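Local coordinates for thioesterase (Streptomyces coelicolor, PDB 3QMW), which probably hydrolyses thioesters in the prodiginine biosynthetic pathway, as an alpha/beta hydrolase of the thioesterase family, at residues Gly66-Leu71 against Arg176-Val180; Pro75-Met79 against Ala183-Cys188; Met79-Ala83 against Leu109-Val114; Leu101-Ser105 against His239-Asn243. All blocks are in the same frame, centred on the assembly; numbering follows the deposited sequence. Where two conformers were deposited one is given.

Contact 1. Residues Gly66-Leu71 against Arg176-Val180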
loop_
_atom_site.group_PDB
_atom_site.type_symbol
_atom_site.label_atom_id
_atom_site.label_comp_id
_atom_site.label_asym_id
_atom_site.label_seq_id
_atom_site.Cartn_x
_atom_site.Cartn_y
_atom_site.Cartn_z
ATOM N N GLY D 66 -3.725 -16.797 -26.336
ATOM C CA GLY D 66 -3.359 -15.928 -27.459
ATOM C C GLY D 66 -2.182 -15.012 -27.168
ATOM O O GLY D 66 -1.940 -14.060 -27.909
ATOM N N ARG D 67 -1.440 -15.291 -26.097
ATOM C CA ARG D 67 -0.360 -14.412 -25.670
ATOM C C ARG D 67 0.556 -15.151 -24.738
ATOM O O ARG D 67 0.195 -16.201 -24.227
ATOM C CB ARG D 67 -0.929 -13.181 -24.960
ATOM C CG ARG D 67 -1.573 -13.481 -23.609
ATOM C CD ARG D 67 -2.681 -12.501 -23.323
ATOM N NE ARG D 67 -3.898 -12.799 -24.079
ATOM C CZ ARG D 67 -4.918 -11.957 -24.237
ATOM N NH1 ARG D 67 -5.978 -12.336 -24.952
ATOM N NH2 ARG D 67 -4.885 -10.731 -23.706
ATOM N N GLY D 68 1.732 -14.585 -24.499
ATOM C CA GLY D 68 2.758 -15.252 -23.702
ATOM C C GLY D 68 3.072 -16.624 -24.270
ATOM O O GLY D 68 3.241 -16.778 -25.483
ATOM N N LEU D 69 3.107 -17.630 -23.399
ATOM C CA LEU D 69 3.381 -18.998 -23.813
ATOM C C LEU D 69 2.137 -19.656 -24.419
ATOM O O LEU D 69 2.101 -20.870 -24.629
ATOM C CB LEU D 69 3.878 -19.814 -22.613
ATOM C CG LEU D 69 5.183 -19.343 -21.964
ATOM C CD1 LEU D 69 5.462 -20.166 -20.706
ATOM C CD2 LEU D 69 6.343 -19.432 -22.945
ATOM N N ARG D 70 1.115 -18.851 -24.685
ATOM C CA ARG D 70 -0.129 -19.320 -25.262
ATOM C C ARG D 70 -0.382 -18.552 -26.537
ATOM O O ARG D 70 -1.524 -18.265 -26.893
ATOM C CB ARG D 70 -1.282 -19.085 -24.292
ATOM C CG ARG D 70 -0.996 -19.511 -22.874
ATOM C CD ARG D 70 -2.221 -19.318 -22.028
ATOM N NE ARG D 70 -3.298 -20.191 -22.465
ATOM C CZ ARG D 70 -4.522 -20.192 -21.956
ATOM N NH1 ARG D 70 -5.429 -21.027 -22.437
ATOM N NH2 ARG D 70 -4.847 -19.365 -20.972
ATOM N N LEU D 71 0.700 -18.224 -27.221
ATOM C CA LEU D 71 0.631 -17.500 -28.477
ATOM C C LEU D 71 -0.024 -18.341 -29.587
ATOM O O LEU D 71 -0.703 -17.805 -30.465
ATOM C CB LEU D 71 2.045 -17.088 -28.883
ATOM C CG LEU D 71 2.197 -15.997 -29.934
ATOM C CD1 LEU D 71 1.581 -14.685 -29.464
ATOM C CD2 LEU D 71 3.680 -15.827 -30.235
ATOM N N ARG D 176 2.771 -7.191 -32.776
ATOM C CA ARG D 176 2.563 -8.620 -32.552
ATOM C C ARG D 176 1.247 -8.978 -31.853
ATOM O O ARG D 176 0.669 -10.039 -32.127
ATOM C CB ARG D 176 3.717 -9.234 -31.755
ATOM C CG ARG D 176 3.294 -10.506 -31.000
ATOM C CD ARG D 176 4.434 -11.258 -30.385
ATOM N NE ARG D 176 4.903 -12.325 -31.267
ATOM C CZ ARG D 176 5.657 -13.350 -30.873
ATOM N NH1 ARG D 176 6.039 -13.467 -29.599
ATOM N NH2 ARG D 176 6.031 -14.275 -31.754
ATOM N N ARG D 177 0.781 -8.121 -30.949
ATOM C CA ARG D 177 -0.385 -8.457 -30.135
ATOM C C ARG D 177 -1.688 -7.820 -30.634
ATOM O O ARG D 177 -2.686 -7.831 -29.915
ATOM C CB ARG D 177 -0.124 -8.105 -28.661
ATOM C CG ARG D 177 1.099 -8.826 -28.084
ATOM C CD ARG D 177 0.948 -9.181 -26.609
ATOM N NE ARG D 177 1.976 -10.127 -26.168
ATOM C CZ ARG D 177 2.117 -11.355 -26.654
ATOM N NH1 ARG D 177 1.312 -11.784 -27.612
ATOM N NH2 ARG D 177 3.068 -12.147 -26.197
ATOM N N LEU D 178 -1.681 -7.288 -31.859
ATOM C CA LEU D 178 -2.899 -6.695 -32.474
ATOM C C LEU D 178 -4.099 -7.643 -32.646
ATOM O O LEU D 178 -5.228 -7.257 -32.343
ATOM C CB LEU D 178 -2.578 -6.044 -33.821
ATOM C CG LEU D 178 -2.378 -4.539 -33.763
ATOM C CD1 LEU D 178 -1.771 -4.050 -35.054
ATOM C CD2 LEU D 178 -3.705 -3.864 -33.492
ATOM N N PRO D 179 -3.871 -8.865 -33.160
ATOM C CA PRO D 179 -4.935 -9.854 -33.124
ATOM C C PRO D 179 -5.594 -9.980 -31.758
ATOM O O PRO D 179 -6.819 -9.948 -31.648
ATOM C CB PRO D 179 -4.212 -11.162 -33.488
ATOM C CG PRO D 179 -2.946 -10.753 -34.162
ATOM C CD PRO D 179 -2.826 -9.255 -34.115
ATOM N N VAL D 180 -4.769 -10.107 -30.725
ATOM C CA VAL D 180 -5.240 -10.430 -29.383
ATOM C C VAL D 180 -5.920 -9.227 -28.770
ATOM O O VAL D 180 -6.895 -9.376 -28.045
ATOM C CB VAL D 180 -4.100 -10.890 -28.507
ATOM C CG1 VAL D 180 -4.635 -11.601 -27.308
ATOM C CG2 VAL D 180 -3.202 -11.831 -29.298
#
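Leu71 holds CG trans to its backbone N (chi1 -163°), which sends both methyl groups toward Arg176 and Arg177. Arg177 starts with CG beside its own N and bends at chi2, and this carries its guanidinium to the loop at Arg67 and Gly68. Leu71 CD2 lies over one face of the Arg176 guanidinium, 3.2 Å from Arg176 NH2. Leu71 CD1 meets the Arg177 group at its edge, with Arg177 NH1 3.5 Å away. Arg67 CB covers one face of that same group, 3.7 Å from Arg177 NH1. Arg177 was modelled in two conformers, so its contacts describe one of them. Gly68 N and Arg177 NH2 are both donors and do not bond. No hydrogen bond joins the two segments. The Arg67 guanidinium passes Val180, but its bonds run to Gly41 O and to Asp184. Within the loop, Gly66 and Arg67 both face Arg70, forming a G1 beta bulge. The loop follows strand 57-61. It meets the start of helix 178-189, in the helical insertion between strands 129-132 and 203-208, consistent with the lid of an alpha/beta hydrolase thioesterase.

Contact 2. Residues Pro75-Met79 against Ala183-Cys188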
loop_
_atom_site.group_PDB
_atom_site.type_symbol
_atom_site.label_atom_id
_atom_site.label_comp_id
_atom_site.label_asym_id
_atom_site.label_seq_id
_atom_site.Cartn_x
_atom_site.Cartn_y
_atom_site.Cartn_z
ATOM N N PRO D 75 -7.369 -16.669 -29.458
ATOM C CA PRO D 75 -8.030 -15.817 -28.476
ATOM C C PRO D 75 -9.552 -15.771 -28.657
ATOM O O PRO D 75 -10.050 -15.760 -29.789
ATOM C CB PRO D 75 -7.436 -14.437 -28.756
ATOM C CG PRO D 75 -7.136 -14.456 -30.202
ATOM C CD PRO D 75 -6.707 -15.875 -30.507
ATOM N N TYR D 76 -10.277 -15.730 -27.545
ATOM C CA TYR D 76 -11.716 -15.583 -27.590
ATOM C C TYR D 76 -12.073 -14.145 -27.974
ATOM O O TYR D 76 -11.366 -13.199 -27.595
ATOM C CB TYR D 76 -12.331 -15.908 -26.229
ATOM C CG TYR D 76 -12.178 -17.340 -25.769
ATOM C CD1 TYR D 76 -13.219 -18.253 -25.908
ATOM C CD2 TYR D 76 -11.007 -17.777 -25.162
ATOM C CE1 TYR D 76 -13.091 -19.562 -25.468
ATOM C CE2 TYR D 76 -10.874 -19.087 -24.713
ATOM C CZ TYR D 76 -11.914 -19.972 -24.872
ATOM O OH TYR D 76 -11.768 -21.264 -24.428
ATOM N N ASP D 77 -13.162 -13.998 -28.733
ATOM C CA ASP D 77 -13.777 -12.690 -29.010
ATOM C C ASP D 77 -15.188 -12.560 -28.407
ATOM O O ASP D 77 -15.875 -11.573 -28.653
ATOM C CB ASP D 77 -13.796 -12.395 -30.519
ATOM C CG ASP D 77 -14.758 -13.293 -31.295
ATOM O OD1 ASP D 77 -14.355 -14.412 -31.692
ATOM O OD2 ASP D 77 -15.914 -12.868 -31.528
ATOM N N THR D 78 -15.598 -13.543 -27.599
ATOM C CA THR D 78 -16.927 -13.561 -26.979
ATOM C C THR D 78 -16.793 -13.710 -25.458
ATOM O O THR D 78 -16.067 -14.589 -24.964
ATOM C CB THR D 78 -17.813 -14.708 -27.554
ATOM O OG1 THR D 78 -17.837 -14.632 -28.985
ATOM C CG2 THR D 78 -19.251 -14.617 -27.029
ATOM N N MET D 79 -17.514 -12.863 -24.720
ATOM C CA MET D 79 -17.265 -12.687 -23.288
ATOM C C MET D 79 -17.642 -13.888 -22.408
ATOM O O MET D 79 -16.870 -14.244 -21.516
ATOM C CB MET D 79 -17.963 -11.421 -22.777
ATOM C CG MET D 79 -17.623 -11.036 -21.327
ATOM S SD MET D 79 -15.868 -10.738 -20.975
ATOM C CE MET D 79 -15.549 -9.323 -22.030
ATOM N N ALA D 183 -9.309 -9.205 -30.532
ATOM C CA ALA D 183 -10.136 -10.247 -29.935
ATOM C C ALA D 183 -10.546 -9.887 -28.497
ATOM O O ALA D 183 -11.652 -10.217 -28.060
ATOM C CB ALA D 183 -9.421 -11.585 -29.976
ATOM N N ASP D 184 -9.664 -9.207 -27.764
ATOM C CA ASP D 184 -10.018 -8.689 -26.434
ATOM C C ASP D 184 -11.084 -7.593 -26.521
ATOM O O ASP D 184 -12.053 -7.610 -25.769
ATOM C CB ASP D 184 -8.786 -8.128 -25.700
ATOM C CG ASP D 184 -7.890 -9.210 -25.097
ATOM O OD1 ASP D 184 -8.267 -10.404 -25.073
ATOM O OD2 ASP D 184 -6.783 -8.852 -24.636
ATOM N N LEU D 185 -10.896 -6.633 -27.423
ATOM C CA LEU D 185 -11.832 -5.510 -27.542
ATOM C C LEU D 185 -13.218 -5.923 -28.053
ATOM O O LEU D 185 -14.212 -5.245 -27.795
ATOM C CB LEU D 185 -11.273 -4.405 -28.447
ATOM C CG LEU D 185 -10.473 -3.255 -27.829
ATOM C CD1 LEU D 185 -10.092 -2.288 -28.928
ATOM C CD2 LEU D 185 -11.261 -2.520 -26.749
ATOM N N ARG D 186 -13.281 -7.022 -28.789
ATOM C CA ARG D 186 -14.537 -7.469 -29.372
ATOM C C ARG D 186 -15.466 -8.031 -28.304
ATOM O O ARG D 186 -16.680 -7.866 -28.381
ATOM C CB ARG D 186 -14.286 -8.520 -30.457
ATOM C CG ARG D 186 -15.562 -9.192 -30.925
ATOM C CD ARG D 186 -15.505 -9.657 -32.355
ATOM N NE ARG D 186 -16.573 -10.622 -32.593
ATOM C CZ ARG D 186 -17.220 -10.781 -33.739
ATOM N NH1 ARG D 186 -18.174 -11.706 -33.818
ATOM N NH2 ARG D 186 -16.929 -10.025 -34.799
ATOM N N ALA D 187 -14.899 -8.694 -27.304
ATOM C CA ALA D 187 -15.702 -9.170 -26.193
ATOM C C ALA D 187 -16.281 -8.013 -25.369
ATOM O O ALA D 187 -17.181 -8.232 -24.576
ATOM C CB ALA D 187 -14.893 -10.083 -25.320
ATOM N N CYS D 188 -15.774 -6.794 -25.561
ATOM C CA CYS D 188 -16.229 -5.623 -24.798
ATOM C C CYS D 188 -17.259 -4.773 -25.526
ATOM O O CYS D 188 -17.914 -3.931 -24.912
ATOM C CB CYS D 188 -15.041 -4.718 -24.452
ATOM S SG CYS D 188 -13.866 -5.438 -23.302
#
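Pro75-Met79 runs along one side of helix 178-189, which belongs to the helical, lid-like insertion of this alpha/beta hydrolase fold. Ala183 and Ala187, one turn apart, turn their methyl groups to the loop. Pro75 CG rests on Ala183 CB at 3.7 Å. Farther along, Met79 curls its end back, and Met79 CE packs against Ala187 CB at 3.4 Å. The small alanines let the loop backbone come close: Asp77 CA donates a C-H contact to Ala183 O at 3.4 Å, nearly straight at 166°. Tyr76 O and Ala183 O also lie near each other, but both are acceptors and no bond forms. Asp77 and Arg186 lie side by side and point the same way. The Asp77 carboxylate is swung between its backbone N and carbonyl carbon (chi1 69°), and the Arg186 chain is extended. Asp77 OD2 makes a salt bridge to Arg186 NE at 2.6 Å. As a hydrogen bond it is weak, with an N-H...O angle of only 120°; the two planes are turned steeply against each other. Asp184 starts away from the loop, and its carboxylate bonds Gly40 N and forms a salt bridge with Arg67. Helix 106-120 lies beyond, with Met79 reaching Leu110 and Glu113 and Cys188 touching Met106. Tyr76 packs on Leu82 and Ala85 of helix 79-91.

Contact 3. Residues Met79-Ala83 against Leu109-Val114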
loop_
_atom_site.group_PDB
_atom_site.type_symbol
_atom_site.label_atom_id
_atom_site.label_comp_id
_atom_site.label_asym_id
_atom_site.label_seq_id
_atom_site.Cartn_x
_atom_site.Cartn_y
_atom_site.Cartn_z
ATOM N N MET D 79 -17.514 -12.863 -24.720
ATOM C CA MET D 79 -17.265 -12.687 -23.288
ATOM C C MET D 79 -17.642 -13.888 -22.408
ATOM O O MET D 79 -16.870 -14.244 -21.516
ATOM C CB MET D 79 -17.963 -11.421 -22.777
ATOM C CG MET D 79 -17.623 -11.036 -21.327
ATOM S SD MET D 79 -15.868 -10.738 -20.975
ATOM C CE MET D 79 -15.549 -9.323 -22.030
ATOM N N GLU D 80 -18.805 -14.505 -22.637
ATOM C CA GLU D 80 -19.269 -15.581 -21.736
ATOM C C GLU D 80 -18.568 -16.939 -21.896
ATOM O O GLU D 80 -18.287 -17.601 -20.895
ATOM C CB GLU D 80 -20.791 -15.773 -21.783
ATOM C CG GLU D 80 -21.348 -16.246 -20.420
ATOM C CD GLU D 80 -22.647 -17.039 -20.522
ATOM O OE1 GLU D 80 -22.666 -18.082 -21.223
ATOM O OE2 GLU D 80 -23.646 -16.623 -19.881
ATOM N N PRO D 81 -18.309 -17.385 -23.141
ATOM C CA PRO D 81 -17.427 -18.559 -23.220
ATOM C C PRO D 81 -16.092 -18.317 -22.496
ATOM O O PRO D 81 -15.595 -19.203 -21.790
ATOM C CB PRO D 81 -17.209 -18.758 -24.735
ATOM C CG PRO D 81 -17.865 -17.585 -25.417
ATOM C CD PRO D 81 -18.880 -17.036 -24.453
ATOM N N LEU D 82 -15.537 -17.119 -22.662
ATOM C CA LEU D 82 -14.296 -16.747 -21.982
ATOM C C LEU D 82 -14.462 -16.820 -20.472
ATOM O O LEU D 82 -13.694 -17.502 -19.782
ATOM C CB LEU D 82 -13.862 -15.338 -22.397
ATOM C CG LEU D 82 -12.509 -14.841 -21.892
ATOM C CD1 LEU D 82 -11.420 -15.863 -22.144
ATOM C CD2 LEU D 82 -12.180 -13.515 -22.554
ATOM N N ALA D 83 -15.480 -16.127 -19.969
ATOM C CA ALA D 83 -15.810 -16.172 -18.545
ATOM C C ALA D 83 -16.011 -17.610 -18.050
ATOM O O ALA D 83 -15.555 -17.962 -16.962
ATOM C CB ALA D 83 -17.040 -15.331 -18.262
ATOM N N LEU D 109 -14.750 -5.776 -16.637
ATOM C CA LEU D 109 -15.937 -6.373 -17.247
ATOM C C LEU D 109 -15.851 -7.888 -17.147
ATOM O O LEU D 109 -16.815 -8.536 -16.759
ATOM C CB LEU D 109 -16.088 -5.915 -18.715
ATOM C CG LEU D 109 -17.372 -6.304 -19.478
ATOM C CD1 LEU D 109 -18.626 -6.192 -18.619
ATOM C CD2 LEU D 109 -17.522 -5.477 -20.737
ATOM N N LEU D 110 -14.670 -8.431 -17.448
ATOM C CA LEU D 110 -14.428 -9.876 -17.395
ATOM C C LEU D 110 -14.509 -10.405 -15.973
ATOM O O LEU D 110 -15.044 -11.487 -15.758
ATOM C CB LEU D 110 -13.077 -10.228 -18.026
ATOM C CG LEU D 110 -12.478 -11.623 -17.772
ATOM C CD1 LEU D 110 -13.489 -12.764 -17.878
ATOM C CD2 LEU D 110 -11.337 -11.842 -18.737
ATOM N N ALA D 111 -13.980 -9.638 -15.020
ATOM C CA ALA D 111 -14.036 -9.992 -13.595
ATOM C C ALA D 111 -15.479 -10.198 -13.113
ATOM O O ALA D 111 -15.819 -11.231 -12.520
ATOM C CB ALA D 111 -13.372 -8.905 -12.772
ATOM N N TYR D 112 -16.313 -9.198 -13.387
ATOM C CA TYR D 112 -17.734 -9.216 -13.047
ATOM C C TYR D 112 -18.431 -10.455 -13.620
ATOM O O TYR D 112 -19.095 -11.200 -12.894
ATOM C CB TYR D 112 -18.374 -7.913 -13.553
ATOM C CG TYR D 112 -19.884 -7.866 -13.559
ATOM C CD1 TYR D 112 -20.622 -8.135 -12.407
ATOM C CD2 TYR D 112 -20.578 -7.517 -14.716
ATOM C CE1 TYR D 112 -22.016 -8.075 -12.416
ATOM C CE2 TYR D 112 -21.958 -7.456 -14.734
ATOM C CZ TYR D 112 -22.672 -7.733 -13.584
ATOM O OH TYR D 112 -24.042 -7.677 -13.615
ATOM N N GLU D 113 -18.247 -10.685 -14.917
ATOM C CA GLU D 113 -18.844 -11.839 -15.585
ATOM C C GLU D 113 -18.428 -13.179 -14.993
ATOM O O GLU D 113 -19.275 -14.041 -14.800
ATOM C CB GLU D 113 -18.533 -11.806 -17.068
ATOM C CG GLU D 113 -19.309 -10.731 -17.803
ATOM C CD GLU D 113 -20.766 -11.090 -18.008
ATOM O OE1 GLU D 113 -21.067 -12.270 -18.317
ATOM O OE2 GLU D 113 -21.611 -10.181 -17.867
ATOM N N VAL D 114 -17.148 -13.365 -14.705
ATOM C CA VAL D 114 -16.706 -14.583 -14.012
ATOM C C VAL D 114 -17.322 -14.694 -12.603
ATOM O O VAL D 114 -17.589 -15.804 -12.118
ATOM C CB VAL D 114 -15.160 -14.660 -13.892
ATOM C CG1 VAL D 114 -14.746 -15.725 -12.865
ATOM C CG2 VAL D 114 -14.525 -14.930 -15.259
#
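Met79 and Ala83, one turn apart on helix 79-91, face Leu110, Glu113 and Val114 of helix 106-120. The axes of segments 79-83 and 109-114 come within 9.4 Å and cross at -65°. The Met79 chain leaves extended, then bends at chi2 (59°) and again at chi3. This hook lays Met79 SD alongside Leu110, with Met79 SD 4.1 Å from Leu110 CB. Before the bend, Met79 CG crosses the Glu113 chain, 3.9 Å from Glu113 CG. Glu113 itself turns sharply at chi2 (-75°). Its methylenes thus serve the helix contact, while its carboxylate leads off to a hydrogen bond between Glu113 OE2 and Tyr191 OH. Leu110 splits its two methyl groups between neighbours. Leu110 CD1 reaches Ala83 CA at 4.2 Å, and Leu110 CD2 meets Leu82 CD2 at 4.3 Å. Ala83 is the small residue where the backbones come nearest. Ala83 CB touches Glu113 CB at 4.0 Å and Val114 CG2 at 3.9 Å. Val114 puts CG2 beside its own backbone N, on the side of Ala83. Carbon atoms and the Met79 sulfur make most of this buried interface, and no hydrogen bond crosses it. Leu110 also packs on Phe36 of strand 31-36. Such a pair, one helix before strand 99-104 and one after it, forms part of the helical layer on one face of the sheet in the alpha/beta hydrolase fold, in which the second helix follows the likely nucleophile elbow.

Contact 4. Residues Leu101-Ser105 against His239-Asn243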
loop_
_atom_site.group_PDB
_atom_site.type_symbol
_atom_site.label_atom_id
_atom_site.label_comp_id
_atom_site.label_asym_id
_atom_site.label_seq_id
_atom_site.Cartn_x
_atom_site.Cartn_y
_atom_site.Cartn_z
ATOM N N LEU D 101 -11.324 -10.729 -6.693
ATOM C CA LEU D 101 -11.148 -10.455 -8.105
ATOM C C LEU D 101 -10.714 -9.022 -8.297
ATOM O O LEU D 101 -11.357 -8.103 -7.774
ATOM C CB LEU D 101 -12.460 -10.713 -8.878
ATOM C CG LEU D 101 -13.108 -12.091 -8.664
ATOM C CD1 LEU D 101 -14.502 -12.147 -9.256
ATOM C CD2 LEU D 101 -12.196 -13.227 -9.202
ATOM N N PHE D 102 -9.610 -8.857 -9.036
ATOM C CA PHE D 102 -9.218 -7.580 -9.621
ATOM C C PHE D 102 -9.258 -7.619 -11.153
ATOM O O PHE D 102 -8.756 -8.562 -11.771
ATOM C CB PHE D 102 -7.799 -7.162 -9.227
ATOM C CG PHE D 102 -7.351 -5.944 -9.964
ATOM C CD1 PHE D 102 -7.742 -4.687 -9.541
ATOM C CD2 PHE D 102 -6.654 -6.053 -11.151
ATOM C CE1 PHE D 102 -7.389 -3.553 -10.263
ATOM C CE2 PHE D 102 -6.306 -4.920 -11.873
ATOM C CZ PHE D 102 -6.667 -3.676 -11.427
ATOM N N GLY D 103 -9.800 -6.568 -11.761
ATOM C CA GLY D 103 -9.721 -6.411 -13.196
ATOM C C GLY D 103 -9.582 -4.960 -13.590
ATOM O O GLY D 103 -10.193 -4.096 -12.983
ATOM N N HIS D 104 -8.793 -4.680 -14.596
ATOM C CA HIS D 104 -8.683 -3.341 -15.082
ATOM C C HIS D 104 -9.264 -3.264 -16.460
ATOM O O HIS D 104 -8.846 -3.953 -17.322
ATOM C CB HIS D 104 -7.229 -2.922 -15.137
ATOM C CG HIS D 104 -7.019 -1.558 -15.702
ATOM N ND1 HIS D 104 -7.454 -0.425 -15.075
ATOM C CD2 HIS D 104 -6.404 -1.142 -16.822
ATOM C CE1 HIS D 104 -7.153 0.626 -15.797
ATOM N NE2 HIS D 104 -6.519 0.216 -16.867
ATOM N N SER D 105 -10.206 -2.378 -16.685
ATOM C CA SER D 105 -10.750 -2.243 -18.009
ATOM C C SER D 105 -11.379 -3.565 -18.433
ATOM O O SER D 105 -12.166 -4.118 -17.739
ATOM C CB SER D 105 -9.659 -1.807 -18.957
ATOM O OG SER D 105 -10.202 -1.206 -20.097
ATOM N N HIS D 239 -6.306 6.242 -18.329
ATOM C CA HIS D 239 -6.806 4.881 -18.501
ATOM C C HIS D 239 -5.717 3.820 -18.294
ATOM O O HIS D 239 -6.024 2.696 -17.910
ATOM C CB HIS D 239 -7.417 4.739 -19.904
ATOM C CG HIS D 239 -8.244 3.507 -20.092
ATOM N ND1 HIS D 239 -9.615 3.506 -19.956
ATOM C CD2 HIS D 239 -7.897 2.242 -20.429
ATOM C CE1 HIS D 239 -10.078 2.291 -20.195
ATOM N NE2 HIS D 239 -9.056 1.503 -20.480
ATOM N N PHE D 240 -4.459 4.179 -18.556
ATOM C CA PHE D 240 -3.335 3.235 -18.461
ATOM C C PHE D 240 -2.382 3.455 -17.268
ATOM O O PHE D 240 -1.274 2.896 -17.233
ATOM C CB PHE D 240 -2.539 3.244 -19.773
ATOM C CG PHE D 240 -3.067 2.290 -20.797
ATOM C CD1 PHE D 240 -3.872 2.739 -21.842
ATOM C CD2 PHE D 240 -2.761 0.935 -20.716
ATOM C CE1 PHE D 240 -4.364 1.853 -22.793
ATOM C CE2 PHE D 240 -3.249 0.039 -21.659
ATOM C CZ PHE D 240 -4.055 0.500 -22.701
ATOM N N PHE D 241 -2.820 4.232 -16.279
ATOM C CA PHE D 241 -2.029 4.451 -15.060
ATOM C C PHE D 241 -1.378 3.161 -14.507
ATOM O O PHE D 241 -0.258 3.204 -13.976
ATOM C CB PHE D 241 -2.877 5.139 -13.965
ATOM C CG PHE D 241 -3.928 4.248 -13.318
ATOM C CD1 PHE D 241 -3.565 3.222 -12.451
ATOM C CD2 PHE D 241 -5.276 4.468 -13.543
ATOM C CE1 PHE D 241 -4.530 2.425 -11.854
ATOM C CE2 PHE D 241 -6.246 3.678 -12.942
ATOM C CZ PHE D 241 -5.876 2.658 -12.102
ATOM N N LEU D 242 -2.080 2.033 -14.661
ATOM C CA LEU D 242 -1.691 0.736 -14.088
ATOM C C LEU D 242 -0.270 0.286 -14.424
ATOM O O LEU D 242 0.340 -0.466 -13.664
ATOM C CB LEU D 242 -2.678 -0.352 -14.547
ATOM C CG LEU D 242 -2.585 -1.697 -13.828
ATOM C CD1 LEU D 242 -2.814 -1.486 -12.353
ATOM C CD2 LEU D 242 -3.576 -2.677 -14.379
ATOM N N ASN D 243 0.247 0.729 -15.562
ATOM C CA ASN D 243 1.587 0.345 -15.989
ATOM C C ASN D 243 2.664 0.819 -15.012
ATOM O O ASN D 243 3.564 0.056 -14.668
ATOM C CB ASN D 243 1.875 0.890 -17.394
ATOM C CG ASN D 243 0.845 0.437 -18.425
ATOM O OD1 ASN D 243 0.385 -0.714 -18.410
ATOM N ND2 ASN D 243 0.479 1.347 -19.325
#
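Two successive residues, His104 and Ser105, both bond His239, one at its backbone and the other at its side chain. His104 NE2 donates to His239 O at 2.7 Å. The acceptor lies in the His104 ring plane, and the donor sits almost in line with the carbonyl (C=O...N 174°), though the N-H is bent to 136°. His104 ND1 bonds Ser132 OG, so both ring nitrogens are engaged and the ring's rotation is fixed. Ser105 OG and His239 NE2 are hydrogen-bonded at 3.0 Å, with the hydroxyl at the edge of the imidazole near its plane. Ser105 OG is trans to the backbone N, which turns it to the histidine. Around this pair the packing is aromatic and apolar. The edge of His104 points at the face of Phe241, with the planes 66° apart. Leu242 slides past His104 in the opposite direction, Leu242 CD2 lying 3.7 Å from His104 CB. The same methyl meets the edge of Phe102, with Leu242 CD2 4.3 Å from Phe102 CE2. His239 ND1 bonds Asp211 OD1. Ser105 has a positive phi at the end of strand 99-104, just before helix 106-120. Together these features are consistent with a nucleophile elbow and a Ser-His-Asp catalytic triad, as in other alpha/beta hydrolase thioesterases.

In the fold
Contacts 1 and 2 both use helix 178-189, and their centres are 13 Å apart. The Arg67-Asp184 salt bridge ties one to the other. Contact 3 shares Met79 with contact 2, and their centres are 10 Å apart. The three form a chain from the lid-like insertion to helices 79-91 and 106-120. Contact 4 lies nearest the centre of the chain, at the end of strand 99-104, and touches contact 3 through Leu101 and Ala111. Along the sequence, contact 3 is nested inside the loop closed by contact 1, while contact 4 alternates with the other three. Segments distant in sequence thus join the insertion, the helices and the probable catalytic site within one thioesterase domain.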